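Local structure of carbon monoxide dehydrogenase (Thermococcus sp. AM4, 6T7J) at residues E30-R38 with M345-Y355; I329-I337 with N395-I406. The protein catalyses the reversible oxidation of carbon monoxide to carbon dioxide at a nickel-iron-sulfur cluster, captured here in a nickel-free form. One frame throughout, in Å; residues are numbered along the deposited sequence.

Contacts 1 and 2 lie on the same side of the chain's centre, their own centres about 14 Å apart, beside the six-stranded parallel sheet that includes strands 336-339 and 358-361. Their segments interleave along the chain: 30-38, 329-337, 345-355, then 395-406. Strand 336-339 leaves contact 2 and is followed by helix 347-352 of contact 1, which leads on to strand 358-361. Arg403 of contact 2 joins the two, its NH1 probably hydrogen-bonded to Cys354 O of contact 1 at 2.7 Å. Together they connect the N-terminal helices and the chain beyond helix 381-395 to the part of the sheet formed by the neighbouring strands 336-339 and 358-361.

Contact 1 (E30-R38 with M345-Y355); sequences EGIKTAWHR and MPAIVDVAQCY
Ile32 reaches from the turn after helix 20-30 into the side of helix 347-352. From CB, the CG2 methyl, anti to the backbone N, meets Val351 CG2 at 3.7 Å, the two side chains crossing at about a right angle. The other branch runs through CG1, past Cys354 SG, to the tip CD1, which lies 3.7 Å from Cys354 CB and 3.6 Å from Tyr355 CE1. A branched, wholly apolar residue suits this buried place because it fills two directions at once. Gly31 closes helix 20-30 in a Schellman motif, and Thr34 with His37 forms the capping box of helix 35-42. Tyr355 OH is modelled as donor to Glu30 OE2, carboxylate and ring planes 70° apart, but the 2.4 Å between them is doubtfully short; Lys26 holds the other carboxylate oxygen in a salt bridge. Ala347 CB sits over one face of the Arg38 guanidinium, 3.3 Å from NH2, and Thr34 O lies over the opposite face. A small methyl lets the flat cation come close, while Glu326 pairs with its charge and Val76 O of the second subunit accepts from NH2. Ala35 CB touches Met345 CE at 4.1 Å, and the Met345 side chain lies about 8 Å from the broken iron-sulfur cluster. The end of helix 20-30 and the start of helix 35-42 thus pack on helix 347-352, with helix 325-330, strand 358-361 and the second subunit around them.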
loop_
_atom_site.group_PDB
_atom_site.type_symbol
_atom_site.label_atom_id
_atom_site.label_comp_id
_atom_site.label_asym_id
_atom_site.label_seq_id
_atom_site.Cartn_x
_atom_site.Cartn_y
_atom_site.Cartn_z
ATOM N N GLU A 30 -17.342 -31.142 -18.065
ATOM C CA GLU A 30 -16.099 -31.699 -17.547
ATOM C C GLU A 30 -15.939 -31.499 -16.046
ATOM O O GLU A 30 -14.990 -32.037 -15.463
ATOM C CB GLU A 30 -14.898 -31.082 -18.272
ATOM C CG GLU A 30 -14.388 -31.908 -19.440
ATOM C CD GLU A 30 -13.702 -31.060 -20.489
ATOM O OE1 GLU A 30 -14.192 -31.022 -21.637
ATOM O OE2 GLU A 30 -12.674 -30.430 -20.166
ATOM N N GLY A 31 -16.835 -30.746 -15.410
ATOM C CA GLY A 31 -16.727 -30.502 -13.986
ATOM C C GLY A 31 -15.651 -29.513 -13.605
ATOM O O GLY A 31 -15.048 -29.646 -12.534
ATOM N N ILE A 32 -15.389 -28.523 -14.452
ATOM C CA ILE A 32 -14.343 -27.532 -14.228
ATOM C C ILE A 32 -15.013 -26.200 -13.925
ATOM O O ILE A 32 -15.804 -25.696 -14.733
ATOM C CB ILE A 32 -13.404 -27.419 -15.439
ATOM C CG1 ILE A 32 -12.629 -28.725 -15.630
ATOM C CG2 ILE A 32 -12.454 -26.248 -15.269
ATOM C CD1 ILE A 32 -11.775 -28.753 -16.879
ATOM N N LYS A 33 -14.695 -25.629 -12.766
ATOM C CA LYS A 33 -15.289 -24.365 -12.350
ATOM C C LYS A 33 -14.600 -23.198 -13.045
ATOM O O LYS A 33 -13.369 -23.148 -13.124
ATOM C CB LYS A 33 -15.193 -24.199 -10.834
ATOM C CG LYS A 33 -15.879 -25.291 -10.031
ATOM C CD LYS A 33 -16.069 -24.865 -8.580
ATOM C CE LYS A 33 -16.407 -26.049 -7.691
ATOM N NZ LYS A 33 -16.797 -25.623 -6.320
ATOM N N THR A 34 -15.396 -22.261 -13.546
ATOM C CA THR A 34 -14.900 -21.005 -14.085
ATOM C C THR A 34 -15.195 -19.879 -13.098
ATOM O O THR A 34 -15.745 -20.098 -12.015
ATOM C CB THR A 34 -15.520 -20.713 -15.455
ATOM O OG1 THR A 34 -16.838 -20.175 -15.284
ATOM C CG2 THR A 34 -15.592 -21.981 -16.291
ATOM N N ALA A 35 -14.820 -18.657 -13.484
ATOM C CA ALA A 35 -15.070 -17.505 -12.624
ATOM C C ALA A 35 -16.560 -17.288 -12.391
ATOM O O ALA A 35 -16.959 -16.812 -11.323
ATOM C CB ALA A 35 -14.435 -16.251 -13.226
ATOM N N TRP A 36 -17.398 -17.639 -13.371
ATOM C CA TRP A 36 -18.838 -17.461 -13.214
ATOM C C TRP A 36 -19.404 -18.401 -12.152
ATOM O O TRP A 36 -20.214 -17.985 -11.313
ATOM C CB TRP A 36 -19.535 -17.680 -14.558
ATOM C CG TRP A 36 -19.246 -16.623 -15.590
ATOM C CD1 TRP A 36 -19.864 -15.414 -15.719
ATOM C CD2 TRP A 36 -18.276 -16.691 -16.646
ATOM N NE1 TRP A 36 -19.339 -14.723 -16.783
ATOM C CE2 TRP A 36 -18.363 -15.485 -17.370
ATOM C CE3 TRP A 36 -17.342 -17.652 -17.046
ATOM C CZ2 TRP A 36 -17.551 -15.214 -18.471
ATOM C CZ3 TRP A 36 -16.538 -17.381 -18.140
ATOM C CH2 TRP A 36 -16.649 -16.171 -18.839
ATOM N N HIS A 37 -18.988 -19.672 -12.171
ATOM C CA HIS A 37 -19.465 -20.624 -11.172
ATOM C C HIS A 37 -19.074 -20.191 -9.764
ATOM O O HIS A 37 -19.880 -20.275 -8.830
ATOM C CB HIS A 37 -18.915 -22.020 -11.469
ATOM C CG HIS A 37 -19.237 -22.519 -12.844
ATOM N ND1 HIS A 37 -18.366 -22.391 -13.905
ATOM C CD2 HIS A 37 -20.333 -23.147 -13.331
ATOM C CE1 HIS A 37 -18.913 -22.917 -14.987
ATOM N NE2 HIS A 37 -20.108 -23.381 -14.665
ATOM N N ARG A 38 -17.839 -19.716 -9.592
ATOM C CA ARG A 38 -17.398 -19.304 -8.265
ATOM C C ARG A 38 -18.061 -18.001 -7.834
ATOM O O ARG A 38 -18.347 -17.819 -6.643
ATOM C CB ARG A 38 -15.874 -19.192 -8.241
ATOM C CG ARG A 38 -15.178 -20.530 -8.490
ATOM C CD ARG A 38 -13.675 -20.439 -8.298
ATOM N NE ARG A 38 -13.061 -19.549 -9.277
ATOM C CZ ARG A 38 -12.593 -19.943 -10.458
ATOM N NH1 ARG A 38 -12.665 -21.220 -10.810
ATOM N NH2 ARG A 38 -12.056 -19.059 -11.286
ATOM N N MET A 345 -5.420 -15.163 -13.154
ATOM C CA MET A 345 -6.263 -15.924 -12.243
ATOM C C MET A 345 -5.484 -17.117 -11.705
ATOM O O MET A 345 -4.980 -17.921 -12.501
ATOM C CB MET A 345 -7.523 -16.419 -12.948
ATOM C CG MET A 345 -8.543 -15.349 -13.281
ATOM S SD MET A 345 -10.067 -16.091 -13.904
ATOM C CE MET A 345 -10.941 -14.644 -14.498
ATOM N N PRO A 346 -5.339 -17.263 -10.386
ATOM C CA PRO A 346 -4.741 -18.502 -9.861
ATOM C C PRO A 346 -5.477 -19.743 -10.331
ATOM O O PRO A 346 -4.854 -20.795 -10.538
ATOM C CB PRO A 346 -4.837 -18.320 -8.339
ATOM C CG PRO A 346 -4.920 -16.833 -8.136
ATOM C CD PRO A 346 -5.670 -16.300 -9.320
ATOM N N ALA A 347 -6.790 -19.627 -10.550
ATOM C CA ALA A 347 -7.598 -20.763 -10.979
ATOM C C ALA A 347 -7.096 -21.376 -12.280
ATOM O O ALA A 347 -7.341 -22.562 -12.532
ATOM C CB ALA A 347 -9.057 -20.335 -11.134
ATOM N N ILE A 348 -6.397 -20.600 -13.118
ATOM C CA ILE A 348 -5.906 -21.151 -14.377
ATOM C C ILE A 348 -4.975 -22.328 -14.142
ATOM O O ILE A 348 -4.811 -23.167 -15.033
ATOM C CB ILE A 348 -5.206 -20.080 -15.246
ATOM C CG1 ILE A 348 -3.818 -19.744 -14.693
ATOM C CG2 ILE A 348 -6.080 -18.844 -15.394
ATOM C CD1 ILE A 348 -2.967 -18.937 -15.644
ATOM N N VAL A 349 -4.362 -22.425 -12.960
ATOM C CA VAL A 349 -3.595 -23.625 -12.645
ATOM C C VAL A 349 -4.534 -24.810 -12.461
ATOM O O VAL A 349 -4.376 -25.852 -13.109
ATOM C CB VAL A 349 -2.712 -23.395 -11.406
ATOM C CG1 VAL A 349 -2.227 -24.722 -10.848
ATOM C CG2 VAL A 349 -1.533 -22.511 -11.769
ATOM N N ASP A 350 -5.545 -24.651 -11.601
ATOM C CA ASP A 350 -6.546 -25.695 -11.397
ATOM C C ASP A 350 -7.068 -26.226 -12.722
ATOM O O ASP A 350 -6.965 -27.422 -13.013
ATOM C CB ASP A 350 -7.699 -25.154 -10.562
ATOM C CG ASP A 350 -7.372 -25.115 -9.112
ATOM O OD1 ASP A 350 -6.895 -26.111 -8.538
ATOM O OD2 ASP A 350 -7.570 -24.049 -8.544
ATOM N N VAL A 351 -7.610 -25.328 -13.549
ATOM C CA VAL A 351 -8.135 -25.717 -14.857
ATOM C C VAL A 351 -7.069 -26.457 -15.655
ATOM O O VAL A 351 -7.319 -27.532 -16.218
ATOM C CB VAL A 351 -8.652 -24.478 -15.609
ATOM C CG1 VAL A 351 -9.151 -24.858 -16.992
ATOM C CG2 VAL A 351 -9.748 -23.798 -14.808
ATOM N N ALA A 352 -5.848 -25.911 -15.682
ATOM C CA ALA A 352 -4.795 -26.520 -16.486
ATOM C C ALA A 352 -4.441 -27.916 -16.002
ATOM O O ALA A 352 -3.917 -28.716 -16.784
ATOM C CB ALA A 352 -3.543 -25.642 -16.488
ATOM N N GLN A 353 -4.723 -28.230 -14.737
ATOM C CA GLN A 353 -4.410 -29.556 -14.227
ATOM C C GLN A 353 -5.392 -30.617 -14.701
ATOM O O GLN A 353 -5.130 -31.809 -14.508
ATOM C CB GLN A 353 -4.349 -29.532 -12.699
ATOM C CG GLN A 353 -2.942 -29.304 -12.164
ATOM C CD GLN A 353 -2.923 -28.856 -10.716
ATOM O OE1 GLN A 353 -3.940 -28.432 -10.171
ATOM N NE2 GLN A 353 -1.758 -28.950 -10.086
ATOM N N CYS A 354 -6.504 -30.224 -15.318
ATOM C CA CYS A 354 -7.404 -31.190 -15.930
ATOM C C CYS A 354 -7.090 -31.411 -17.405
ATOM O O CYS A 354 -7.839 -32.116 -18.089
ATOM C CB CYS A 354 -8.858 -30.750 -15.749
ATOM S SG CYS A 354 -9.465 -30.922 -14.053
ATOM N N TYR A 355 -6.009 -30.821 -17.900
ATOM C CA TYR A 355 -5.531 -31.063 -19.256
ATOM C C TYR A 355 -4.033 -31.349 -19.173
ATOM O O TYR A 355 -3.488 -31.691 -18.115
ATOM C CB TYR A 355 -5.832 -29.871 -20.174
ATOM C CG TYR A 355 -7.294 -29.510 -20.288
ATOM C CD1 TYR A 355 -7.902 -28.685 -19.350
ATOM C CD2 TYR A 355 -8.066 -29.984 -21.342
ATOM C CE1 TYR A 355 -9.240 -28.350 -19.455
ATOM C CE2 TYR A 355 -9.402 -29.656 -21.455
ATOM C CZ TYR A 355 -9.984 -28.839 -20.510
ATOM O OH TYR A 355 -11.314 -28.510 -20.619
#

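Contact 2 (I329-I337 with N395-I406)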
loop_
_atom_site.group_PDB
_atom_site.type_symbol
_atom_site.label_atom_id
_atom_site.label_comp_id
_atom_site.label_asym_id
_atom_site.label_seq_id
_atom_site.Cartn_x
_atom_site.Cartn_y
_atom_site.Cartn_z
ATOM N N ILE A 329 -7.930 -22.419 -21.752
ATOM C CA ILE A 329 -7.416 -23.733 -21.381
ATOM C C ILE A 329 -8.474 -24.802 -21.615
ATOM O O ILE A 329 -8.147 -25.969 -21.864
ATOM C CB ILE A 329 -6.934 -23.718 -19.918
ATOM C CG1 ILE A 329 -6.026 -22.512 -19.669
ATOM C CG2 ILE A 329 -6.213 -25.013 -19.570
ATOM C CD1 ILE A 329 -5.641 -22.327 -18.216
ATOM N N ILE A 330 -9.755 -24.428 -21.554
ATOM C CA ILE A 330 -10.832 -25.402 -21.716
ATOM C C ILE A 330 -11.066 -25.766 -23.175
ATOM O O ILE A 330 -11.792 -26.728 -23.458
ATOM C CB ILE A 330 -12.081 -24.844 -21.008
ATOM C CG1 ILE A 330 -11.704 -24.439 -19.581
ATOM C CG2 ILE A 330 -13.207 -25.866 -20.962
ATOM C CD1 ILE A 330 -12.858 -23.999 -18.730
ATOM N N THR A 331 -10.447 -25.041 -24.114
ATOM C CA THR A 331 -10.434 -25.504 -25.498
ATOM C C THR A 331 -9.706 -26.835 -25.627
ATOM O O THR A 331 -9.991 -27.614 -26.544
ATOM C CB THR A 331 -9.777 -24.465 -26.410
ATOM O OG1 THR A 331 -8.384 -24.354 -26.088
ATOM C CG2 THR A 331 -10.448 -23.108 -26.257
ATOM N N GLY A 332 -8.772 -27.114 -24.720
ATOM C CA GLY A 332 -8.007 -28.342 -24.755
ATOM C C GLY A 332 -6.813 -28.326 -25.679
ATOM O O GLY A 332 -6.163 -29.366 -25.840
ATOM N N ALA A 333 -6.491 -27.182 -26.281
ATOM C CA ALA A 333 -5.433 -27.100 -27.279
ATOM C C ALA A 333 -4.281 -26.197 -26.856
ATOM O O ALA A 333 -3.414 -25.899 -27.684
ATOM C CB ALA A 333 -6.004 -26.615 -28.617
ATOM N N VAL A 334 -4.241 -25.758 -25.604
ATOM C CA VAL A 334 -3.178 -24.878 -25.129
ATOM C C VAL A 334 -2.059 -25.742 -24.559
ATOM O O VAL A 334 -2.216 -26.369 -23.508
ATOM C CB VAL A 334 -3.691 -23.876 -24.091
ATOM C CG1 VAL A 334 -2.531 -23.093 -23.497
ATOM C CG2 VAL A 334 -4.693 -22.930 -24.727
ATOM N N GLU A 335 -0.923 -25.777 -25.256
ATOM C CA GLU A 335 0.226 -26.518 -24.750
ATOM C C GLU A 335 0.848 -25.816 -23.551
ATOM O O GLU A 335 1.293 -26.472 -22.602
ATOM C CB GLU A 335 1.260 -26.698 -25.857
ATOM C CG GLU A 335 1.027 -27.919 -26.708
ATOM C CD GLU A 335 -0.220 -27.816 -27.563
ATOM O OE1 GLU A 335 -0.278 -26.910 -28.425
ATOM O OE2 GLU A 335 -1.142 -28.640 -27.375
ATOM N N ALA A 336 0.886 -24.486 -23.575
ATOM C CA ALA A 336 1.478 -23.730 -22.485
ATOM C C ALA A 336 0.907 -22.321 -22.473
ATOM O O ALA A 336 0.678 -21.723 -23.533
ATOM C CB ALA A 336 3.007 -23.681 -22.607
ATOM N N ILE A 337 0.675 -21.805 -21.269
ATOM C CA ILE A 337 0.336 -20.402 -21.061
ATOM C C ILE A 337 1.442 -19.784 -20.210
ATOM O O ILE A 337 1.735 -20.269 -19.110
ATOM C CB ILE A 337 -1.050 -20.222 -20.416
ATOM C CG1 ILE A 337 -1.328 -18.741 -20.144
ATOM C CG2 ILE A 337 -1.191 -21.055 -19.144
ATOM C CD1 ILE A 337 -2.803 -18.406 -20.040
ATOM N N ASN A 395 5.414 -30.554 -25.093
ATOM C CA ASN A 395 4.127 -30.945 -24.532
ATOM C C ASN A 395 3.061 -31.162 -25.599
ATOM O O ASN A 395 2.040 -31.795 -25.309
ATOM C CB ASN A 395 3.635 -29.899 -23.531
ATOM C CG ASN A 395 2.511 -30.418 -22.656
ATOM O OD1 ASN A 395 2.462 -31.604 -22.327
ATOM N ND2 ASN A 395 1.598 -29.532 -22.277
ATOM N N TYR A 396 3.266 -30.632 -26.805
ATOM C CA TYR A 396 2.293 -30.829 -27.885
ATOM C C TYR A 396 1.789 -32.265 -28.054
ATOM O O TYR A 396 0.573 -32.434 -28.246
ATOM C CB TYR A 396 2.869 -30.326 -29.216
ATOM C CG TYR A 396 1.935 -30.517 -30.396
ATOM C CD1 TYR A 396 0.861 -29.660 -30.602
ATOM C CD2 TYR A 396 2.129 -31.553 -31.305
ATOM C CE1 TYR A 396 0.004 -29.827 -31.678
ATOM C CE2 TYR A 396 1.276 -31.728 -32.385
ATOM C CZ TYR A 396 0.217 -30.861 -32.566
ATOM O OH TYR A 396 -0.633 -31.027 -33.635
ATOM N N PRO A 397 2.619 -33.315 -28.016
ATOM C CA PRO A 397 2.073 -34.677 -28.183
ATOM C C PRO A 397 1.067 -35.087 -27.119
ATOM O O PRO A 397 0.346 -36.072 -27.323
ATOM C CB PRO A 397 3.322 -35.566 -28.132
ATOM C CG PRO A 397 4.422 -34.687 -28.579
ATOM C CD PRO A 397 4.094 -33.325 -28.040
ATOM N N ASN A 398 0.989 -34.376 -25.997
ATOM C CA ASN A 398 0.097 -34.745 -24.906
ATOM C C ASN A 398 -1.283 -34.114 -25.023
ATOM O O ASN A 398 -2.097 -34.268 -24.107
ATOM C CB ASN A 398 0.723 -34.363 -23.564
ATOM C CG ASN A 398 1.995 -35.131 -23.279
ATOM O OD1 ASN A 398 2.064 -36.341 -23.498
ATOM N ND2 ASN A 398 3.014 -34.430 -22.792
ATOM N N ARG A 399 -1.565 -33.414 -26.112
ATOM C CA ARG A 399 -2.854 -32.747 -26.260
ATOM C C ARG A 399 -3.970 -33.772 -26.398
ATOM O O ARG A 399 -3.987 -34.527 -27.380
ATOM C CB ARG A 399 -2.845 -31.821 -27.472
ATOM C CG ARG A 399 -4.224 -31.300 -27.840
ATOM C CD ARG A 399 -4.223 -30.638 -29.203
ATOM N NE ARG A 399 -3.348 -29.472 -29.239
ATOM C CZ ARG A 399 -3.448 -28.492 -30.130
ATOM N NH1 ARG A 399 -2.607 -27.468 -30.087
ATOM N NH2 ARG A 399 -4.389 -28.535 -31.064
ATOM N N PRO A 400 -4.917 -33.837 -25.459
ATOM C CA PRO A 400 -6.047 -34.760 -25.620
ATOM C C PRO A 400 -6.955 -34.324 -26.756
ATOM O O PRO A 400 -7.909 -33.567 -26.541
ATOM C CB PRO A 400 -6.758 -34.687 -24.265
ATOM C CG PRO A 400 -6.421 -33.325 -23.745
ATOM C CD PRO A 400 -5.036 -33.016 -24.240
ATOM N N ARG A 401 -6.657 -34.788 -27.973
ATOM C CA ARG A 401 -7.427 -34.372 -29.142
ATOM C C ARG A 401 -8.888 -34.786 -29.047
ATOM O O ARG A 401 -9.737 -34.181 -29.710
ATOM C CB ARG A 401 -6.798 -34.943 -30.413
ATOM C CG ARG A 401 -5.420 -34.383 -30.721
ATOM C CD ARG A 401 -5.090 -34.500 -32.203
ATOM N NE ARG A 401 -3.887 -33.750 -32.554
ATOM C CZ ARG A 401 -3.887 -32.490 -32.976
ATOM N NH1 ARG A 401 -2.743 -31.888 -33.269
ATOM N NH2 ARG A 401 -5.028 -31.829 -33.106
ATOM N N ASP A 402 -9.201 -35.797 -28.232
ATOM C CA ASP A 402 -10.585 -36.200 -28.023
ATOM C C ASP A 402 -11.385 -35.155 -27.254
ATOM O O ASP A 402 -12.616 -35.139 -27.356
ATOM C CB ASP A 402 -10.631 -37.535 -27.278
ATOM C CG ASP A 402 -9.750 -37.542 -26.043
ATOM O OD1 ASP A 402 -8.552 -37.209 -26.166
ATOM O OD2 ASP A 402 -10.252 -37.875 -24.949
ATOM N N ARG A 403 -10.718 -34.287 -26.493
ATOM C CA ARG A 403 -11.379 -33.278 -25.675
ATOM C C ARG A 403 -11.104 -31.862 -26.173
ATOM O O ARG A 403 -11.145 -30.906 -25.395
ATOM C CB ARG A 403 -10.953 -33.408 -24.213
ATOM C CG ARG A 403 -11.082 -34.807 -23.645
ATOM C CD ARG A 403 -10.220 -34.971 -22.404
ATOM N NE ARG A 403 -10.543 -33.982 -21.380
ATOM C CZ ARG A 403 -9.723 -33.631 -20.395
ATOM N NH1 ARG A 403 -10.101 -32.720 -19.507
ATOM N NH2 ARG A 403 -8.523 -34.190 -20.296
ATOM N N VAL A 404 -10.824 -31.709 -27.464
ATOM C CA VAL A 404 -10.490 -30.414 -28.046
ATOM C C VAL A 404 -11.736 -29.826 -28.693
ATOM O O VAL A 404 -12.399 -30.490 -29.500
ATOM C CB VAL A 404 -9.345 -30.539 -29.067
ATOM C CG1 VAL A 404 -9.276 -29.297 -29.945
ATOM C CG2 VAL A 404 -8.022 -30.763 -28.352
ATOM N N HIS A 405 -12.056 -28.582 -28.336
ATOM C CA HIS A 405 -13.154 -27.841 -28.959
ATOM C C HIS A 405 -12.735 -26.376 -29.035
ATOM O O HIS A 405 -12.862 -25.635 -28.056
ATOM C CB HIS A 405 -14.457 -28.004 -28.186
ATOM C CG HIS A 405 -15.589 -27.188 -28.731
ATOM N ND1 HIS A 405 -16.543 -27.710 -29.578
ATOM C CD2 HIS A 405 -15.918 -25.887 -28.553
ATOM C CE1 HIS A 405 -17.410 -26.767 -29.896
ATOM N NE2 HIS A 405 -17.053 -25.650 -29.289
ATOM N N ILE A 406 -12.232 -25.967 -30.191
ATOM C CA ILE A 406 -11.877 -24.576 -30.456
ATOM C C ILE A 406 -13.059 -23.927 -31.164
ATOM O O ILE A 406 -13.477 -24.422 -32.222
ATOM C CB ILE A 406 -10.601 -24.472 -31.303
ATOM C CG1 ILE A 406 -9.434 -25.173 -30.604
ATOM C CG2 ILE A 406 -10.266 -23.014 -31.590
ATOM C CD1 ILE A 406 -8.196 -25.308 -31.468
#
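The connection from helix 325-330 into strand 336-339, part of a Rossmann-like six-stranded parallel sheet (strand order 3-2-1-4-5-6), is met here by the irregular chain that follows helix 381-395. Its main polar link is a side-on salt bridge between Glu335 and Arg399. Arg399 NH1 donates to the syn lone pair of Glu335 OE1 at 2.9 Å, and Arg399 NE reaches Glu335 OE2 at 3.0 Å, one nitrogen to each oxygen, with a further weak bond from NH1 to OE2; the two flat groups lie only 15° apart. The glutamate chain bends at chi2 (68°) and the arginine at chi3 (-62°), which turns both ends into this pairing. Ala333 CB lies over the centre of one guanidinium face, 3.4 Å above the plane, and Tyr396 CE1 covers the opposite face toward its rim. Alanine's lone methyl is small enough to rest directly on the flat cation. Tyr396 also presents its ring edge to Glu335 OE1.

Asn395 ND2 donates to Glu335 O at 3.1 Å, in the carbonyl plane and on a lone pair, and also to His356 O, while Asn395 OD1 accepts from Asn398 ND2. Early in the connection, His405 N bonds to Thr331 O at 2.9 Å. Gly332, next in the chain and with positive phi, suits this place: there is no room for a side chain against Arg403 O. Val404 CG2 rests 3.4 Å from Gly332 O, and Ile406 CD1 packs on Ala333 CB.

Asn263 N and His356 NE2 also bond to Glu335 OE1 and OE2, respectively. With Arg399, these partners probably stabilise the carboxylate as an anion despite its burial, and the paired bonds and covered faces restrict rotation of the guanidinium.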